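Local coordinates for protein glycosyl hydrolase, family 38 (Enterococcus faecalis, PDB 5KBP) that probably acts as an alpha-mannosidase of glycoside hydrolase family 38, cleaving alpha-linked mannose from carbohydrates, at residues 325-330 with 819-824; 330-335 with 387-392. All coordinates share one frame; numbering follows the deposited sequence.

Contact 1: residues 325-330 with 819-824. Unlike the reference sequence in segment 819-824: His-824 (reference Thr).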
loop_
_atom_site.group_PDB
_atom_site.type_symbol
_atom_site.label_atom_id
_atom_site.label_comp_id
_atom_site.label_asym_id
_atom_site.label_seq_id
_atom_site.Cartn_x
_atom_site.Cartn_y
_atom_site.Cartn_z
ATOM N N ALA A 325 -21.053 -2.214 16.836
ATOM C CA ALA A 325 -21.452 -0.821 16.674
ATOM C C ALA A 325 -22.967 -0.669 16.660
ATOM O O ALA A 325 -23.488 0.355 17.118
ATOM C CB ALA A 325 -20.847 -0.243 15.395
ATOM N N ALA A 326 -23.687 -1.668 16.140
ATOM C CA ALA A 326 -25.144 -1.610 16.161
ATOM C C ALA A 326 -25.674 -1.672 17.589
ATOM O O ALA A 326 -26.662 -1.008 17.922
ATOM C CB ALA A 326 -25.728 -2.743 15.319
ATOM N N MET A 327 -25.026 -2.463 18.449
ATOM C CA MET A 327 -25.420 -2.503 19.853
ATOM C C MET A 327 -24.974 -1.246 20.587
ATOM O O MET A 327 -25.699 -0.732 21.447
ATOM C CB MET A 327 -24.842 -3.746 20.532
ATOM C CG MET A 327 -25.317 -5.066 19.950
ATOM S SD MET A 327 -24.596 -6.477 20.812
ATOM C CE MET A 327 -25.219 -7.834 19.823
ATOM N N ALA A 328 -23.785 -0.731 20.258
ATOM C CA ALA A 328 -23.272 0.461 20.924
ATOM C C ALA A 328 -24.111 1.697 20.630
ATOM O O ALA A 328 -24.007 2.690 21.358
ATOM C CB ALA A 328 -21.820 0.708 20.514
ATOM N N TYR A 329 -24.931 1.663 19.577
ATOM C CA TYR A 329 -25.834 2.776 19.306
ATOM C C TYR A 329 -26.853 2.955 20.423
ATOM O O TYR A 329 -27.334 4.070 20.652
ATOM C CB TYR A 329 -26.537 2.561 17.963
ATOM C CG TYR A 329 -27.620 3.574 17.662
ATOM C CD1 TYR A 329 -27.315 4.782 17.050
ATOM C CD2 TYR A 329 -28.948 3.320 17.985
ATOM C CE1 TYR A 329 -28.300 5.710 16.773
ATOM C CE2 TYR A 329 -29.939 4.242 17.712
ATOM C CZ TYR A 329 -29.609 5.436 17.105
ATOM O OH TYR A 329 -30.594 6.358 16.831
ATOM N N GLU A 330 -27.188 1.875 21.132
ATOM C CA GLU A 330 -28.193 1.961 22.183
ATOM C C GLU A 330 -27.749 2.872 23.321
ATOM O O GLU A 330 -28.591 3.476 23.992
ATOM C CB GLU A 330 -28.506 0.560 22.710
ATOM C CG GLU A 330 -28.971 -0.427 21.642
ATOM C CD GLU A 330 -30.408 -0.196 21.211
ATOM O OE1 GLU A 330 -31.119 0.564 21.901
ATOM O OE2 GLU A 330 -30.828 -0.779 20.187
ATOM N N HIS A 819 -27.197 -9.910 28.986
ATOM C CA HIS A 819 -28.281 -9.383 28.171
ATOM C C HIS A 819 -28.245 -10.022 26.792
ATOM O O HIS A 819 -27.172 -10.191 26.208
ATOM C CB HIS A 819 -28.182 -7.859 28.051
ATOM C CG HIS A 819 -29.281 -7.241 27.245
ATOM N ND1 HIS A 819 -29.122 -6.872 25.927
ATOM C CD2 HIS A 819 -30.556 -6.924 27.573
ATOM C CE1 HIS A 819 -30.252 -6.356 25.477
ATOM N NE2 HIS A 819 -31.138 -6.376 26.456
ATOM N N VAL A 820 -29.423 -10.368 26.281
ATOM C CA VAL A 820 -29.582 -10.899 24.931
ATOM C C VAL A 820 -30.117 -9.781 24.049
ATOM O O VAL A 820 -31.228 -9.285 24.264
ATOM C CB VAL A 820 -30.520 -12.116 24.910
ATOM C CG1 VAL A 820 -30.806 -12.538 23.479
ATOM C CG2 VAL A 820 -29.913 -13.264 25.700
ATOM N N TYR A 821 -29.327 -9.386 23.048
ATOM C CA TYR A 821 -29.721 -8.263 22.204
ATOM C C TYR A 821 -30.737 -8.676 21.144
ATOM O O TYR A 821 -31.645 -7.903 20.820
ATOM C CB TYR A 821 -28.486 -7.637 21.550
ATOM C CG TYR A 821 -28.766 -6.332 20.838
ATOM C CD1 TYR A 821 -29.117 -5.192 21.549
ATOM C CD2 TYR A 821 -28.671 -6.238 19.456
ATOM C CE1 TYR A 821 -29.374 -3.995 20.905
ATOM C CE2 TYR A 821 -28.924 -5.045 18.801
ATOM C CZ TYR A 821 -29.276 -3.927 19.529
ATOM O OH TYR A 821 -29.529 -2.740 18.884
ATOM N N LEU A 822 -30.609 -9.883 20.601
ATOM C CA LEU A 822 -31.505 -10.357 19.553
ATOM C C LEU A 822 -31.876 -11.809 19.806
ATOM O O LEU A 822 -31.004 -12.627 20.109
ATOM C CB LEU A 822 -30.852 -10.217 18.168
ATOM C CG LEU A 822 -30.847 -8.827 17.538
ATOM C CD1 LEU A 822 -29.985 -8.803 16.287
ATOM C CD2 LEU A 822 -32.264 -8.402 17.206
ATOM N N THR A 823 -33.161 -12.123 19.681
ATOM C CA THR A 823 -33.643 -13.496 19.750
ATOM C C THR A 823 -33.939 -13.967 18.332
ATOM O O THR A 823 -34.698 -13.321 17.606
ATOM C CB THR A 823 -34.891 -13.597 20.626
ATOM O OG1 THR A 823 -34.569 -13.207 21.968
ATOM C CG2 THR A 823 -35.430 -15.019 20.634
ATOM N N HIS A 824 -33.329 -15.073 17.930
ATOM C CA HIS A 824 -33.391 -15.537 16.555
ATOM C C HIS A 824 -34.268 -16.779 16.454
ATOM O O HIS A 824 -34.304 -17.615 17.366
ATOM C CB HIS A 824 -31.992 -15.834 16.015
ATOM C CG HIS A 824 -31.145 -14.607 15.804
ATOM N ND1 HIS A 824 -30.727 -14.190 14.556
ATOM C CD2 HIS A 824 -30.632 -13.713 16.683
ATOM C CE1 HIS A 824 -29.994 -13.096 14.675
ATOM N NE2 HIS A 824 -29.924 -12.783 15.955
#

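Contact 2: residues 330-335 with 387-392. With SO4 (sulfate ion), chain G.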
loop_
_atom_site.group_PDB
_atom_site.type_symbol
_atom_site.label_atom_id
_atom_site.label_comp_id
_atom_site.label_asym_id
_atom_site.label_seq_id
_atom_site.Cartn_x
_atom_site.Cartn_y
_atom_site.Cartn_z
ATOM N N GLU A 330 -27.188 1.875 21.132
ATOM C CA GLU A 330 -28.193 1.961 22.183
ATOM C C GLU A 330 -27.749 2.872 23.321
ATOM O O GLU A 330 -28.591 3.476 23.992
ATOM C CB GLU A 330 -28.506 0.560 22.710
ATOM C CG GLU A 330 -28.971 -0.427 21.642
ATOM C CD GLU A 330 -30.408 -0.196 21.211
ATOM O OE1 GLU A 330 -31.119 0.564 21.901
ATOM O OE2 GLU A 330 -30.828 -0.779 20.187
ATOM N N VAL A 331 -26.443 2.983 23.560
ATOM C CA VAL A 331 -25.937 3.744 24.688
ATOM C C VAL A 331 -25.375 5.094 24.270
ATOM O O VAL A 331 -25.369 6.027 25.082
ATOM C CB VAL A 331 -24.877 2.931 25.463
ATOM C CG1 VAL A 331 -25.435 1.571 25.874
ATOM C CG2 VAL A 331 -23.611 2.759 24.657
ATOM N N THR A 332 -24.917 5.231 23.027
ATOM C CA THR A 332 -24.315 6.475 22.579
ATOM C C THR A 332 -25.214 7.289 21.664
ATOM O O THR A 332 -25.028 8.506 21.566
ATOM C CB THR A 332 -22.996 6.207 21.844
ATOM O OG1 THR A 332 -23.256 5.450 20.654
ATOM C CG2 THR A 332 -22.028 5.446 22.736
ATOM N N GLY A 333 -26.172 6.652 20.995
ATOM C CA GLY A 333 -26.967 7.336 19.994
ATOM C C GLY A 333 -26.239 7.647 18.705
ATOM O O GLY A 333 -26.751 8.416 17.885
ATOM N N ASP A 334 -25.056 7.071 18.501
ATOM C CA ASP A 334 -24.252 7.317 17.314
ATOM C C ASP A 334 -23.897 5.997 16.642
ATOM O O ASP A 334 -23.847 4.943 17.282
ATOM C CB ASP A 334 -22.964 8.085 17.652
ATOM C CG ASP A 334 -23.227 9.362 18.428
ATOM O OD1 ASP A 334 -24.290 9.982 18.226
ATOM O OD2 ASP A 334 -22.364 9.744 19.248
ATOM N N TYR A 335 -23.656 6.071 15.338
ATOM C CA TYR A 335 -23.221 4.935 14.537
ATOM C C TYR A 335 -22.252 5.445 13.481
ATOM O O TYR A 335 -22.598 6.347 12.703
ATOM C CB TYR A 335 -24.412 4.223 13.895
ATOM C CG TYR A 335 -24.071 2.903 13.233
ATOM C CD1 TYR A 335 -23.644 2.854 11.912
ATOM C CD2 TYR A 335 -24.190 1.706 13.926
ATOM C CE1 TYR A 335 -23.341 1.653 11.301
ATOM C CE2 TYR A 335 -23.887 0.498 13.323
ATOM C CZ TYR A 335 -23.463 0.479 12.011
ATOM O OH TYR A 335 -23.160 -0.717 11.401
ATOM N N THR A 387 -16.825 -1.603 21.539
ATOM C CA THR A 387 -16.564 -2.470 22.683
ATOM C C THR A 387 -16.369 -1.654 23.958
ATOM O O THR A 387 -16.920 -1.987 25.013
ATOM C CB THR A 387 -15.342 -3.344 22.396
ATOM O OG1 THR A 387 -15.740 -4.490 21.634
ATOM C CG2 THR A 387 -14.688 -3.798 23.675
ATOM N N ARG A 388 -15.590 -0.571 23.877
ATOM C CA ARG A 388 -15.382 0.269 25.053
ATOM C C ARG A 388 -16.676 0.952 25.477
ATOM O O ARG A 388 -16.952 1.088 26.674
ATOM C CB ARG A 388 -14.296 1.310 24.773
ATOM C CG ARG A 388 -13.962 2.176 25.979
ATOM C CD ARG A 388 -13.172 3.418 25.598
ATOM N NE ARG A 388 -13.968 4.360 24.816
ATOM C CZ ARG A 388 -13.850 4.525 23.503
ATOM N NH1 ARG A 388 -14.615 5.403 22.871
ATOM N NH2 ARG A 388 -12.960 3.816 22.823
ATOM N N GLN A 389 -17.486 1.380 24.506
ATOM C CA GLN A 389 -18.730 2.076 24.825
ATOM C C GLN A 389 -19.739 1.143 25.484
ATOM O O GLN A 389 -20.465 1.551 26.396
ATOM C CB GLN A 389 -19.312 2.702 23.557
ATOM C CG GLN A 389 -18.518 3.895 23.036
ATOM C CD GLN A 389 -18.704 4.127 21.549
ATOM O OE1 GLN A 389 -19.417 3.381 20.877
ATOM N NE2 GLN A 389 -18.056 5.160 21.026
ATOM N N LEU A 390 -19.800 -0.113 25.036
ATOM C CA LEU A 390 -20.713 -1.071 25.653
ATOM C C LEU A 390 -20.265 -1.425 27.066
ATOM O O LEU A 390 -21.064 -1.381 28.010
ATOM C CB LEU A 390 -20.817 -2.328 24.787
ATOM C CG LEU A 390 -21.621 -2.196 23.493
ATOM C CD1 LEU A 390 -21.548 -3.476 22.678
ATOM C CD2 LEU A 390 -23.065 -1.843 23.804
ATOM N N THR A 391 -18.985 -1.769 27.233
ATOM C CA THR A 391 -18.489 -2.170 28.546
ATOM C C THR A 391 -18.534 -1.023 29.548
ATOM O O THR A 391 -18.721 -1.261 30.747
ATOM C CB THR A 391 -17.065 -2.714 28.428
ATOM O OG1 THR A 391 -16.237 -1.749 27.766
ATOM C CG2 THR A 391 -17.057 -4.015 27.636
ATOM N N GLU A 392 -18.367 0.218 29.086
ATOM C CA GLU A 392 -18.492 1.360 29.985
ATOM C C GLU A 392 -19.918 1.541 30.489
ATOM O O GLU A 392 -20.119 2.186 31.524
ATOM C CB GLU A 392 -18.026 2.639 29.288
ATOM C CG GLU A 392 -16.974 3.420 30.061
ATOM C CD GLU A 392 -15.570 2.903 29.821
ATOM O OE1 GLU A 392 -14.906 3.398 28.887
ATOM O OE2 GLU A 392 -15.135 1.996 30.560
HETATM S S SO4 G . -17.110 7.767 24.125
HETATM O O1 SO4 G . -16.335 8.878 24.670
HETATM O O2 SO4 G . -16.692 6.523 24.765
HETATM O O3 SO4 G . -18.529 7.993 24.381
HETATM O O4 SO4 G . -16.884 7.674 22.686
#

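Contact 1: residues 325-330 with 819-824
Met-327 and Tyr-821 form a Met-aromatic contact that joins helix 304-332, in the alpha-mannosidase middle domain, to the turn following the short strand 819-820. That strand pairs with strand 503-511 in an antiparallel sheet, so a single aromatic side chain reaches from the end of a sheet strand to a helix flank.

The apolar part lies over one face of the tyrosine ring. Met-327 CG sits 3.7 Å from the centroid of the Tyr-821 ring, 16° off the ring normal, which makes a CH-pi contact displaced toward the rim. From there the methionine chain runs fully extended and passes the tyrosine in the opposing direction. Met-327 SD is oblique to the Tyr-821 ring, 4.7 Å from the centroid, and Met-327 CE ends 3.7 Å from Tyr-821 CB. A long, unbranched and polarisable side chain suits this place, since it can cover the inner part of the face and then run along toward Tyr-821 CB. Phe-502 and Leu-390 also pack on Met-327, while Leu-843 of strand 843-849 touches both Ala-326 and Tyr-821; the small Ala-326 probably helps this strand come close to the helix.

The polar part is at the far end of the ring. A chi1 of -171° swings the ring of Tyr-821 out opposite its backbone N, toward the helix, where Glu-330 comes from the opposite direction, its chain bent at chi2 (-76°). Carboxylate oxygen OE2 is a shared acceptor: Arg-836 and Lys-861 form salt bridges to it as well, and these positive charges would probably favour the ionised carboxylate. Tyr-821 OH donates to the anti lone pair of Glu-330 OE2 over 2.7 Å.

Contact 2: residues 330-335 with 387-392
Thr-332 meets Gln-389 with the two side chains crossing at about a right angle, and a methyl group does the touching. Thr-332 CG2 lies 3.8 Å from Gln-389 CD and is within similar reach of CB, CG and OE1, so it rests against the length of the glutamine rather than at one atom. Gln-389 is extended beyond CG, which presents its aliphatic part to the methyl and carries the amide onward.

The two branches of Thr-332 divide the work. Its hydroxyl takes the place between backbone N and carbonyl carbon (chi1 64°), turned back to its own chain, where Thr-332 OG1 bonds to Ala-328 O one turn earlier and accepts from Asp-334 N over 3.2 Å. The latter bond closes an ST turn at the C-terminal end of helix 304-332, just where Gly-333, with positive phi, lets the chain leave the helix. Threonine suits the site because one side chain supplies both this polar link and a methyl for the neighbouring helix, 362-393. Val-331, in the last helical turn, adds a plain van der Waals touch: Val-331 CG2 is a methyl laid 3.8 Å from the carbonyl oxygen Gln-389 O, while Leu-815 packs on the same valine.

Beyond the methyl, the amide of Gln-389 turns to a sulfate ion, probably from the crystallisation liquor. Gln-389 NE2 donates to sulfate O4 over 3.2 Å at 156°. Arg-388 meets the same ion with the edge of its guanidinium, the sulfur lying near the guanidinium plane; a bend at chi3 (68°) brings the group round. Arg-388 NH1 gives sulfate O2 a 3.0 Å bond, with weak ones from NE to O2 and from NH1 to O4, while NH2 is bridged to Glu-385.

The two contacts have their centres about 11 Å apart; both use the C-terminal end of helix 304-332, and Glu-330 belongs to both. Contact 2 is nested along the chain within the long loop closed by contact 1: it pairs this helix with helix 362-393 after 51 mostly helical residues, whereas contact 1 brings in a partner 489 residues on, beyond much of the beta-rich C-terminal part. Packing connects them directly, for Ala-328 CB is 3.6 Å from Gln-389 OE1 and Tyr-335 turns back onto Ala-325. The helix end is thus held locally by its own helical domain and remotely by the turn after strand 819-820, tying middle and C-terminal parts together.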